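Local structure of beta-N-acetylhexosaminidase (3RCN) at residues 9-14 with 496-501; 17-22 with 128-133; 66-71 with 84-89; 107-112 with 123-128. The protein is a family 20 glycoside hydrolase that probably hydrolyses terminal non-reducing N-acetyl-D-hexosamine residues from N-acetyl-beta-D-hexosaminides. One frame throughout, in Å; residues are numbered along the deposited sequence.

Interaction 1: residues 9-14 with 496-501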
loop_
_atom_site.group_PDB
_atom_site.type_symbol
_atom_site.label_atom_id
_atom_site.label_comp_id
_atom_site.label_asym_id
_atom_site.label_seq_id
_atom_site.Cartn_x
_atom_site.Cartn_y
_atom_site.Cartn_z
ATOM N N GLN A 9 8.823 7.148 -26.331
ATOM C CA GLN A 9 9.190 6.247 -25.238
ATOM C C GLN A 9 8.126 5.365 -24.566
ATOM O O GLN A 9 8.376 4.802 -23.503
ATOM C CB GLN A 9 10.195 6.886 -24.296
ATOM C CG GLN A 9 11.448 7.238 -25.085
ATOM C CD GLN A 9 12.522 7.880 -24.257
ATOM O OE1 GLN A 9 12.278 8.847 -23.521
ATOM N NE2 GLN A 9 13.731 7.350 -24.369
ATOM N N LEU A 10 6.916 5.362 -25.125
ATOM C CA LEU A 10 5.784 4.564 -24.628
ATOM C C LEU A 10 6.028 3.063 -24.467
ATOM O O LEU A 10 6.551 2.410 -25.371
ATOM C CB LEU A 10 4.601 4.739 -25.571
ATOM C CG LEU A 10 4.255 6.188 -25.888
ATOM C CD1 LEU A 10 3.308 6.222 -27.040
ATOM C CD2 LEU A 10 3.645 6.859 -24.664
ATOM N N ILE A 11 5.636 2.514 -23.321
ATOM C CA ILE A 11 5.531 1.067 -23.189
ATOM C C ILE A 11 4.175 0.732 -22.579
ATOM O O ILE A 11 3.779 1.339 -21.584
ATOM C CB ILE A 11 6.612 0.544 -22.220
ATOM C CG1 ILE A 11 7.999 0.630 -22.848
ATOM C CG2 ILE A 11 6.330 -0.870 -21.789
ATOM C CD1 ILE A 11 9.103 0.300 -21.882
ATOM N N PRO A 12 3.490 -0.290 -23.121
ATOM C CA PRO A 12 3.795 -1.035 -24.359
ATOM C C PRO A 12 3.791 -0.121 -25.588
ATOM O O PRO A 12 2.987 0.796 -25.656
ATOM C CB PRO A 12 2.611 -2.008 -24.493
ATOM C CG PRO A 12 1.896 -1.970 -23.171
ATOM C CD PRO A 12 2.166 -0.634 -22.576
ATOM N N ALA A 13 4.659 -0.383 -26.557
ATOM C CA ALA A 13 4.679 0.393 -27.797
ATOM C C ALA A 13 3.366 0.241 -28.554
ATOM O O ALA A 13 2.911 -0.875 -28.771
ATOM C CB ALA A 13 5.836 -0.057 -28.676
ATOM N N PRO A 14 2.762 1.364 -28.977
ATOM C CA PRO A 14 1.504 1.364 -29.738
ATOM C C PRO A 14 1.721 0.799 -31.136
ATOM O O PRO A 14 2.860 0.685 -31.580
ATOM C CB PRO A 14 1.143 2.851 -29.842
ATOM C CG PRO A 14 2.140 3.581 -29.003
ATOM C CD PRO A 14 3.337 2.712 -28.876
ATOM N N THR A 496 16.271 1.164 -24.420
ATOM C CA THR A 496 16.384 2.612 -24.442
ATOM C C THR A 496 15.074 3.264 -24.013
ATOM O O THR A 496 15.077 4.293 -23.353
ATOM C CB THR A 496 16.831 3.128 -25.834
ATOM O OG1 THR A 496 15.730 3.088 -26.751
ATOM C CG2 THR A 496 17.972 2.270 -26.378
ATOM N N ARG A 497 13.946 2.671 -24.374
ATOM C CA ARG A 497 12.682 3.183 -23.862
ATOM C C ARG A 497 12.507 2.870 -22.365
ATOM O O ARG A 497 12.011 3.706 -21.598
ATOM C CB ARG A 497 11.511 2.666 -24.690
ATOM C CG ARG A 497 11.489 3.268 -26.077
ATOM C CD ARG A 497 10.288 2.799 -26.872
ATOM N NE ARG A 497 10.416 1.404 -27.275
ATOM C CZ ARG A 497 9.472 0.486 -27.100
ATOM N NH1 ARG A 497 8.324 0.829 -26.523
ATOM N NH2 ARG A 497 9.673 -0.767 -27.502
ATOM N N LEU A 498 12.937 1.678 -21.958
ATOM C CA LEU A 498 12.798 1.236 -20.574
ATOM C C LEU A 498 13.584 2.149 -19.647
ATOM O O LEU A 498 13.031 2.772 -18.736
ATOM C CB LEU A 498 13.285 -0.209 -20.422
ATOM C CG LEU A 498 13.114 -0.819 -19.033
ATOM C CD1 LEU A 498 11.646 -1.058 -18.739
ATOM C CD2 LEU A 498 13.885 -2.110 -18.913
ATOM N N THR A 499 14.881 2.244 -19.911
ATOM C CA THR A 499 15.772 3.065 -19.105
ATOM C C THR A 499 15.509 4.556 -19.315
ATOM O O THR A 499 15.537 5.332 -18.365
ATOM C CB THR A 499 17.228 2.757 -19.439
ATOM O OG1 THR A 499 17.480 3.125 -20.796
ATOM C CG2 THR A 499 17.495 1.268 -19.280
ATOM N N GLY A 500 15.232 4.944 -20.558
ATOM C CA GLY A 500 14.969 6.331 -20.901
ATOM C C GLY A 500 13.764 6.953 -20.213
ATOM O O GLY A 500 13.846 8.079 -19.734
ATOM N N ALA A 501 12.645 6.234 -20.170
ATOM C CA ALA A 501 11.389 6.760 -19.612
ATOM C C ALA A 501 10.719 5.870 -18.548
ATOM O O ALA A 501 10.421 6.326 -17.440
ATOM C CB ALA A 501 10.409 7.147 -20.710
#

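Interaction 2: residues 17-22 with 128-133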
loop_
_atom_site.group_PDB
_atom_site.type_symbol
_atom_site.label_atom_id
_atom_site.label_comp_id
_atom_site.label_asym_id
_atom_site.label_seq_id
_atom_site.Cartn_x
_atom_site.Cartn_y
_atom_site.Cartn_z
ATOM N N PHE A 17 2.505 5.121 -34.627
ATOM C CA PHE A 17 2.798 6.386 -33.949
ATOM C C PHE A 17 3.427 7.403 -34.898
ATOM O O PHE A 17 4.371 7.085 -35.615
ATOM C CB PHE A 17 3.731 6.127 -32.764
ATOM C CG PHE A 17 4.194 7.375 -32.057
ATOM C CD1 PHE A 17 5.345 8.041 -32.470
ATOM C CD2 PHE A 17 3.500 7.873 -30.965
ATOM C CE1 PHE A 17 5.792 9.196 -31.808
ATOM C CE2 PHE A 17 3.934 9.027 -30.308
ATOM C CZ PHE A 17 5.084 9.687 -30.735
ATOM N N SER A 18 2.901 8.624 -34.895
ATOM C CA SER A 18 3.501 9.733 -35.643
ATOM C C SER A 18 3.523 11.021 -34.827
ATOM O O SER A 18 2.516 11.414 -34.239
ATOM C CB SER A 18 2.744 9.982 -36.947
ATOM O OG SER A 18 3.077 11.257 -37.481
ATOM N N ALA A 19 4.667 11.692 -34.796
ATOM C CA ALA A 19 4.763 12.950 -34.064
ATOM C C ALA A 19 4.469 14.139 -34.969
ATOM O O ALA A 19 4.942 14.204 -36.106
ATOM C CB ALA A 19 6.131 13.098 -33.414
ATOM N N GLY A 20 3.664 15.067 -34.470
ATOM C CA GLY A 20 3.447 16.326 -35.152
ATOM C C GLY A 20 4.475 17.338 -34.685
ATOM O O GLY A 20 5.549 16.977 -34.197
ATOM N N THR A 21 4.149 18.613 -34.819
ATOM C CA THR A 21 5.074 19.649 -34.395
ATOM C C THR A 21 4.560 20.359 -33.151
ATOM O O THR A 21 3.389 20.727 -33.075
ATOM C CB THR A 21 5.325 20.666 -35.521
ATOM O OG1 THR A 21 5.845 19.983 -36.667
ATOM C CG2 THR A 21 6.320 21.733 -35.075
ATOM N N GLY A 22 5.440 20.529 -32.172
ATOM C CA GLY A 22 5.110 21.304 -30.993
ATOM C C GLY A 22 4.448 20.559 -29.846
ATOM O O GLY A 22 4.468 19.324 -29.765
ATOM N N PRO A 128 3.032 16.571 -26.172
ATOM C CA PRO A 128 3.547 16.683 -27.539
ATOM C C PRO A 128 2.442 16.361 -28.541
ATOM O O PRO A 128 1.598 15.527 -28.241
ATOM C CB PRO A 128 4.651 15.620 -27.588
ATOM C CG PRO A 128 4.419 14.740 -26.397
ATOM C CD PRO A 128 3.792 15.605 -25.364
ATOM N N ARG A 129 2.427 17.018 -29.695
ATOM C CA ARG A 129 1.370 16.752 -30.657
ATOM C C ARG A 129 1.692 15.482 -31.427
ATOM O O ARG A 129 2.725 15.393 -32.086
ATOM C CB ARG A 129 1.157 17.942 -31.595
ATOM C CG ARG A 129 0.508 19.138 -30.906
ATOM C CD ARG A 129 -0.012 20.159 -31.904
ATOM N NE ARG A 129 -0.604 21.315 -31.235
ATOM C CZ ARG A 129 0.104 22.324 -30.724
ATOM N NH1 ARG A 129 1.432 22.310 -30.797
ATOM N NH2 ARG A 129 -0.506 23.347 -30.132
ATOM N N VAL A 130 0.804 14.497 -31.319
ATOM C CA VAL A 130 1.002 13.200 -31.957
ATOM C C VAL A 130 -0.307 12.610 -32.462
ATOM O O VAL A 130 -1.400 13.031 -32.068
ATOM C CB VAL A 130 1.603 12.161 -30.988
ATOM C CG1 VAL A 130 2.925 12.630 -30.448
ATOM C CG2 VAL A 130 0.634 11.872 -29.854
ATOM N N SER A 131 -0.181 11.624 -33.338
ATOM C CA SER A 131 -1.305 10.792 -33.731
ATOM C C SER A 131 -0.930 9.362 -33.392
ATOM O O SER A 131 0.120 8.874 -33.821
ATOM C CB SER A 131 -1.565 10.916 -35.231
ATOM O OG SER A 131 -1.393 12.253 -35.668
ATOM N N VAL A 132 -1.775 8.695 -32.612
ATOM C CA VAL A 132 -1.550 7.295 -32.265
ATOM C C VAL A 132 -2.749 6.426 -32.624
ATOM O O VAL A 132 -3.893 6.805 -32.392
ATOM C CB VAL A 132 -1.265 7.121 -30.765
ATOM C CG1 VAL A 132 -0.872 5.674 -30.462
ATOM C CG2 VAL A 132 -0.195 8.081 -30.312
ATOM N N GLU A 133 -2.477 5.257 -33.188
ATOM C CA GLU A 133 -3.518 4.259 -33.426
ATOM C C GLU A 133 -3.096 2.935 -32.812
ATOM O O GLU A 133 -2.001 2.436 -33.088
ATOM C CB GLU A 133 -3.800 4.105 -34.919
ATOM C CG GLU A 133 -4.583 5.265 -35.507
ATOM C CD GLU A 133 -4.665 5.219 -37.019
ATOM O OE1 GLU A 133 -4.499 4.118 -37.590
ATOM O OE2 GLU A 133 -4.890 6.289 -37.634
#

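Interaction 3: residues 66-71 with 84-89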
loop_
_atom_site.group_PDB
_atom_site.type_symbol
_atom_site.label_atom_id
_atom_site.label_comp_id
_atom_site.label_asym_id
_atom_site.label_seq_id
_atom_site.Cartn_x
_atom_site.Cartn_y
_atom_site.Cartn_z
ATOM N N GLY A 66 -11.416 20.138 -23.736
ATOM C CA GLY A 66 -9.976 20.033 -23.856
ATOM C C GLY A 66 -9.516 18.614 -24.079
ATOM O O GLY A 66 -8.703 18.350 -24.969
ATOM N N ILE A 67 -10.031 17.707 -23.252
ATOM C CA ILE A 67 -9.822 16.275 -23.418
ATOM C C ILE A 67 -11.164 15.632 -23.781
ATOM O O ILE A 67 -12.073 15.583 -22.951
ATOM C CB ILE A 67 -9.318 15.649 -22.110
ATOM C CG1 ILE A 67 -8.017 16.303 -21.676
ATOM C CG2 ILE A 67 -9.130 14.148 -22.252
ATOM C CD1 ILE A 67 -7.586 15.905 -20.292
ATOM N N ARG A 68 -11.286 15.159 -25.020
ATOM C CA ARG A 68 -12.514 14.518 -25.513
ATOM C C ARG A 68 -12.335 13.016 -25.670
ATOM O O ARG A 68 -11.379 12.569 -26.301
ATOM C CB ARG A 68 -12.905 15.092 -26.868
ATOM C CG ARG A 68 -12.866 16.591 -26.903
ATOM C CD ARG A 68 -12.998 17.153 -28.302
ATOM N NE ARG A 68 -12.847 18.598 -28.230
ATOM C CZ ARG A 68 -12.455 19.373 -29.231
ATOM N NH1 ARG A 68 -12.171 18.850 -30.416
ATOM N NH2 ARG A 68 -12.343 20.680 -29.037
ATOM N N LEU A 69 -13.254 12.247 -25.088
ATOM C CA LEU A 69 -13.298 10.802 -25.308
ATOM C C LEU A 69 -14.500 10.478 -26.191
ATOM O O LEU A 69 -15.652 10.557 -25.752
ATOM C CB LEU A 69 -13.393 10.059 -23.976
ATOM C CG LEU A 69 -12.447 10.570 -22.888
ATOM C CD1 LEU A 69 -12.698 9.826 -21.586
ATOM C CD2 LEU A 69 -10.988 10.459 -23.321
ATOM N N LEU A 70 -14.223 10.096 -27.434
ATOM C CA LEU A 70 -15.274 9.914 -28.439
ATOM C C LEU A 70 -15.446 8.466 -28.891
ATOM O O LEU A 70 -14.468 7.766 -29.161
ATOM C CB LEU A 70 -14.991 10.799 -29.652
ATOM C CG LEU A 70 -14.859 12.273 -29.288
ATOM C CD1 LEU A 70 -14.324 13.043 -30.465
ATOM C CD2 LEU A 70 -16.206 12.826 -28.829
ATOM N N LEU A 71 -16.699 8.031 -28.975
ATOM C CA LEU A 71 -17.019 6.687 -29.455
ATOM C C LEU A 71 -16.896 6.590 -30.968
ATOM O O LEU A 71 -17.499 7.381 -31.699
ATOM C CB LEU A 71 -18.432 6.286 -29.052
ATOM C CG LEU A 71 -18.705 4.810 -29.314
ATOM C CD1 LEU A 71 -18.475 4.016 -28.040
ATOM C CD2 LEU A 71 -20.117 4.606 -29.838
ATOM N N VAL A 84 -3.628 14.647 -30.969
ATOM C CA VAL A 84 -3.243 15.886 -30.290
ATOM C C VAL A 84 -3.144 17.081 -31.266
ATOM O O VAL A 84 -2.369 17.079 -32.219
ATOM C CB VAL A 84 -1.933 15.702 -29.515
ATOM C CG1 VAL A 84 -1.860 16.680 -28.353
ATOM C CG2 VAL A 84 -1.838 14.276 -29.004
ATOM N N SER A 85 -3.892 18.124 -30.935
ATOM C CA SER A 85 -4.420 19.144 -31.844
ATOM C C SER A 85 -4.617 20.378 -30.985
ATOM O O SER A 85 -3.917 20.557 -29.992
ATOM C CB SER A 85 -5.757 18.733 -32.445
ATOM O OG SER A 85 -5.584 17.761 -33.451
ATOM N N ASP A 86 -5.457 21.294 -31.448
ATOM C CA ASP A 86 -6.017 22.309 -30.552
ATOM C C ASP A 86 -6.631 21.664 -29.273
ATOM O O ASP A 86 -6.843 22.347 -28.256
ATOM C CB ASP A 86 -7.069 23.152 -31.286
ATOM C CG ASP A 86 -8.322 22.351 -31.655
ATOM O OD1 ASP A 86 -8.235 21.467 -32.539
ATOM O OD2 ASP A 86 -9.398 22.617 -31.069
ATOM N N ALA A 87 -6.956 20.369 -29.345
ATOM C CA ALA A 87 -7.415 19.591 -28.182
ATOM C C ALA A 87 -6.847 18.165 -28.151
ATOM O O ALA A 87 -6.227 17.700 -29.111
ATOM C CB ALA A 87 -8.939 19.557 -28.117
ATOM N N VAL A 88 -7.043 17.483 -27.029
ATOM C CA VAL A 88 -6.683 16.073 -26.919
ATOM C C VAL A 88 -7.898 15.200 -27.225
ATOM O O VAL A 88 -8.859 15.184 -26.461
ATOM C CB VAL A 88 -6.179 15.760 -25.504
ATOM C CG1 VAL A 88 -6.050 14.257 -25.286
ATOM C CG2 VAL A 88 -4.857 16.472 -25.264
ATOM N N VAL A 89 -7.858 14.474 -28.337
ATOM C CA VAL A 89 -9.012 13.687 -28.757
ATOM C C VAL A 89 -8.733 12.185 -28.772
ATOM O O VAL A 89 -7.905 11.705 -29.542
ATOM C CB VAL A 89 -9.500 14.120 -30.151
ATOM C CG1 VAL A 89 -10.636 13.223 -30.613
ATOM C CG2 VAL A 89 -9.945 15.561 -30.124
#

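Interaction 4: residues 107-112 with 123-128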
loop_
_atom_site.group_PDB
_atom_site.type_symbol
_atom_site.label_atom_id
_atom_site.label_comp_id
_atom_site.label_asym_id
_atom_site.label_seq_id
_atom_site.Cartn_x
_atom_site.Cartn_y
_atom_site.Cartn_z
ATOM N N GLN A 107 1.210 8.635 -20.027
ATOM C CA GLN A 107 2.601 8.446 -20.430
ATOM C C GLN A 107 3.123 9.632 -21.245
ATOM O O GLN A 107 4.267 10.052 -21.063
ATOM C CB GLN A 107 2.793 7.143 -21.196
ATOM C CG GLN A 107 2.489 5.901 -20.380
ATOM C CD GLN A 107 3.185 4.669 -20.916
ATOM O OE1 GLN A 107 3.746 4.680 -22.015
ATOM N NE2 GLN A 107 3.166 3.599 -20.134
ATOM N N LEU A 108 2.286 10.177 -22.128
ATOM C CA LEU A 108 2.659 11.360 -22.916
ATOM C C LEU A 108 2.938 12.630 -22.070
ATOM O O LEU A 108 3.782 13.461 -22.437
ATOM C CB LEU A 108 1.598 11.657 -23.984
ATOM C CG LEU A 108 1.568 10.786 -25.238
ATOM C CD1 LEU A 108 0.423 11.222 -26.121
ATOM C CD2 LEU A 108 2.883 10.854 -26.009
ATOM N N LEU A 109 2.231 12.772 -20.949
ATOM C CA LEU A 109 2.430 13.905 -20.051
ATOM C C LEU A 109 3.681 13.774 -19.183
ATOM O O LEU A 109 4.196 14.779 -18.690
ATOM C CB LEU A 109 1.205 14.116 -19.158
ATOM C CG LEU A 109 -0.085 14.499 -19.880
ATOM C CD1 LEU A 109 -1.308 14.120 -19.066
ATOM C CD2 LEU A 109 -0.119 15.975 -20.237
ATOM N N GLY A 110 4.162 12.548 -19.001
ATOM C CA GLY A 110 5.351 12.286 -18.201
ATOM C C GLY A 110 5.063 11.662 -16.844
ATOM O O GLY A 110 3.910 11.641 -16.409
ATOM N N PRO A 111 6.112 11.161 -16.161
ATOM C CA PRO A 111 5.970 10.409 -14.906
ATOM C C PRO A 111 5.230 11.151 -13.793
ATOM O O PRO A 111 4.660 10.477 -12.927
ATOM C CB PRO A 111 7.424 10.143 -14.484
ATOM C CG PRO A 111 8.193 10.201 -15.743
ATOM C CD PRO A 111 7.525 11.273 -16.558
ATOM N N ALA A 112 5.225 12.485 -13.796
ATOM C CA ALA A 112 4.558 13.206 -12.703
ATOM C C ALA A 112 3.044 13.030 -12.782
ATOM O O ALA A 112 2.320 13.229 -11.803
ATOM C CB ALA A 112 4.929 14.676 -12.695
ATOM N N GLU A 123 1.681 24.979 -13.530
ATOM C CA GLU A 123 1.313 26.211 -14.229
ATOM C C GLU A 123 0.806 25.812 -15.604
ATOM O O GLU A 123 -0.263 26.239 -16.049
ATOM C CB GLU A 123 2.500 27.168 -14.344
ATOM C CG GLU A 123 3.059 27.642 -13.009
ATOM C CD GLU A 123 1.996 28.248 -12.102
ATOM O OE1 GLU A 123 0.996 28.791 -12.626
ATOM O OE2 GLU A 123 2.160 28.174 -10.864
ATOM N N GLY A 124 1.577 24.952 -16.256
ATOM C CA GLY A 124 1.093 24.264 -17.428
ATOM C C GLY A 124 1.795 22.931 -17.550
ATOM O O GLY A 124 2.902 22.728 -17.039
ATOM N N TRP A 125 1.129 22.004 -18.224
ATOM C CA TRP A 125 1.758 20.762 -18.604
ATOM C C TRP A 125 1.669 20.758 -20.095
ATOM O O TRP A 125 0.835 21.446 -20.676
ATOM C CB TRP A 125 1.012 19.559 -18.057
ATOM C CG TRP A 125 0.984 19.438 -16.581
ATOM C CD1 TRP A 125 0.760 20.429 -15.684
ATOM C CD2 TRP A 125 1.187 18.241 -15.820
ATOM N NE1 TRP A 125 0.806 19.929 -14.400
ATOM C CE2 TRP A 125 1.072 18.587 -14.459
ATOM C CE3 TRP A 125 1.454 16.913 -16.157
ATOM C CZ2 TRP A 125 1.212 17.650 -13.434
ATOM C CZ3 TRP A 125 1.593 15.986 -15.138
ATOM C CH2 TRP A 125 1.469 16.358 -13.795
ATOM N N SER A 126 2.525 19.986 -20.733
ATOM C CA SER A 126 2.464 19.918 -22.170
ATOM C C SER A 126 2.379 18.498 -22.699
ATOM O O SER A 126 3.094 17.605 -22.244
ATOM C CB SER A 126 3.649 20.654 -22.765
ATOM O OG SER A 126 3.515 22.030 -22.497
ATOM N N VAL A 127 1.481 18.305 -23.657
ATOM C CA VAL A 127 1.409 17.068 -24.415
ATOM C C VAL A 127 1.969 17.301 -25.810
ATOM O O VAL A 127 1.461 18.136 -26.551
ATOM C CB VAL A 127 -0.041 16.585 -24.562
ATOM C CG1 VAL A 127 -0.344 15.499 -23.554
ATOM C CG2 VAL A 127 -1.002 17.754 -24.411
ATOM N N PRO A 128 3.032 16.571 -26.172
ATOM C CA PRO A 128 3.547 16.683 -27.539
ATOM C C PRO A 128 2.442 16.361 -28.541
ATOM O O PRO A 128 1.598 15.527 -28.241
ATOM C CB PRO A 128 4.651 15.620 -27.588
ATOM C CG PRO A 128 4.419 14.740 -26.397
ATOM C CD PRO A 128 3.792 15.605 -25.364
#

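Interaction 1: residues 9-14 with 496-501
The carbonyl oxygen of Leu10 receives NH1 of Arg497 at 2.6 Å, at the edge of the guanidinium and near its plane. The N-H...O angle is only 124°, so the bond is a weak one. Acids hold the rest of the cation: Arg497 NE makes a salt bridge to Glu493 and NH2 another to Glu480, which probably fixes how the guanidinium is turned. Glu480 also accepts the backbone N of Ala13, and one carboxylate thus serves both segments. A bend in the arginine chain at chi3 (-72°) swings the group from the helix over to the loop, where Ala13 CB approaches NH1 of Arg497 obliquely at 3.4 Å. Exchanging this arginine for a leucine would probably leave Glu480 and Glu493 without their shared cation and Leu10 O without this donor.

In fold terms, the loop that leads into strand 16-26 of the N-terminal alpha/beta domain lies here against helix 491-508, which comes well after the last barrel strand, 449-456, in the chain. The peptide bond before Pro12 in this loop is cis. Gln9 and Arg497 slide past each other in opposite directions, CG of Gln9 lying 4.1 Å from CG of Arg497, with the amide and guanidinium planes 43° apart. One turn on, Gln9 CB meets Ala501 CB at 3.6 Å, and NE2 of Gln9 comes to 3.8 Å from CA of Gly500, where a beta carbon would collide with the amide. Ile11 extends its CD1 to within 4.0 Å of CA of Leu498.

Interaction 2: residues 17-22 with 128-133
Phe17 and Val132 form a non-hydrogen-bonded pair where strand 16-26, at the border of the mixed sheet of the N-terminal domain, runs antiparallel to strand 125-134. With CG anti to the backbone N (chi1 175°), the ring swings across the neighbouring strand: CZ of Phe17 meets CG1 of Val130 at 3.7 Å, and CD2 of Phe17 meets CG2 of Val132 at 3.8 Å, both obliquely. Ser18 forms the hydrogen-bonded pair with Ser131; its N donates to Ser131 O at 3.0 Å and its O accepts Ser131 N at 2.9 Å, both bonds close to straight. Both serine side chains lie on the face opposite Phe17, and OG of Ser131 bonds weakly to Glu83. Ala19 faces Val130 as a non-hydrogen-bonded pair on the phenylalanine side.

From Gly20 on, the ladder changes. Gly20 N donates to Arg129 O at 2.6 Å, but Arg129 N goes two residues farther along, to Gly22 O at 3.1 Å. The chain turns a corner at Thr21 and Gly22, consistent with this shift; at the backbone angles of Gly22 (phi 88°, psi -163°) any beta carbon would press on the preceding carbonyl oxygen. NH1 of Arg129 makes a weak bond to Thr21 O at 3.4 Å, and an alanine here would probably leave Thr21 O without that donor and the corner free to shift. The extended arginine chain runs alongside, CD of Arg129 lying 3.6 Å from Thr21 O.

Interaction 3: residues 66-71 with 84-89
Arg68 keeps its CG anti to the carbonyl carbon (chi1 -47°) and is extended from there to NE, which carries the guanidinium back over Ala87. The methyl carbon of Ala87 sits over the centre of one face of the group, with CB 3.7 Å from CZ of Arg68. NE of Arg68 bonds weakly to Ala65 O. Higher up, CD of Arg68 touches CG2 of Val89 at 3.9 Å. Asp86 stands by with its carboxylate plane turned 61° from the guanidinium; OD2 of Asp86 is 4.1 Å from NH2 of Arg68, too far for a salt bridge, though the opposite charges probably still attract.

The backbones pair as parallel strands in the mixed sheet of the N-terminal alpha/beta domain. Val88 N donates to Gly66 O at 2.8 Å and Val88 O accepts Arg68 N at 2.8 Å, so Val88 uses both its polar backbone atoms on one neighbour. CD1 of Leu70 meets CG1 of Val89 at 3.7 Å on the arginine's face.

Ile67 and Val88 share the other face, where Ile67 also packs on Leu45 of helix 39-53. Strand 67-71 lies between strand 88-92 and the outermost strand 32-34, while strand 80-84 turns back into 88-92.

Interaction 4: residues 107-112 with 123-128
Leu109 and Val127 form the close-packed part of this contact, CD2 of the leucine meeting CG1 of the valine at 3.4 Å. Beside them the indole of buried Trp125 turns its six-membered ring's edge to the other segment: CE3 of Trp125 lies 4.1 Å from CB of Leu109, and Ala112 O comes up at that edge, in the ring plane, 3.8 Å from CH2 of Trp125. CB of Ala112 lies 4.0 Å from the same CH2 of Trp125. Gly110 lets the chain leave the helix with positive phi (106°), which brings Ala112 round to the tryptophan.

The other end is looser and partly exposed. Leu108 and Pro128 cross obliquely, CD2 of Leu108 4.2 Å from CG of Pro128, and Leu108 O is 3.6 Å from CD of Pro128. Ser126 points away from the helix, and its OG bonds to Glu25. The joint is mostly apolar, with side chains rather than backbone bonds bringing helix and strand together.

The end of helix 95-109 lies on one face of the sheet of the N-terminal domain, at strand 125-134. Trp125 meets Trp55 edge-to-face and touches helix 39-53, where Leu49 also packs on Leu109, while strand 16-26 continues the sheet beyond Val127.

How the interactions relate
Interactions 2, 3 and 4 all belong to the N-terminal alpha/beta domain. Two are strand pairings in one sheet, antiparallel at its border in interaction 2 and parallel farther in for interaction 3, joined by a probable hydrogen bond from Val84 N to Val130 O. Interaction 4 is instead apolar helix-on-sheet packing; it shares Pro128 and strand 125-134 with interaction 2, and Leu108 CD1 packs on Val130 CG2. Interaction 1 differs in kind, with a charged arginine network holding the loop to a helix far along the chain. Gln107 NE2, probably bonded to Ile11 O, links it to interaction 4. Interaction 2 is a surface contact; the others are partly buried.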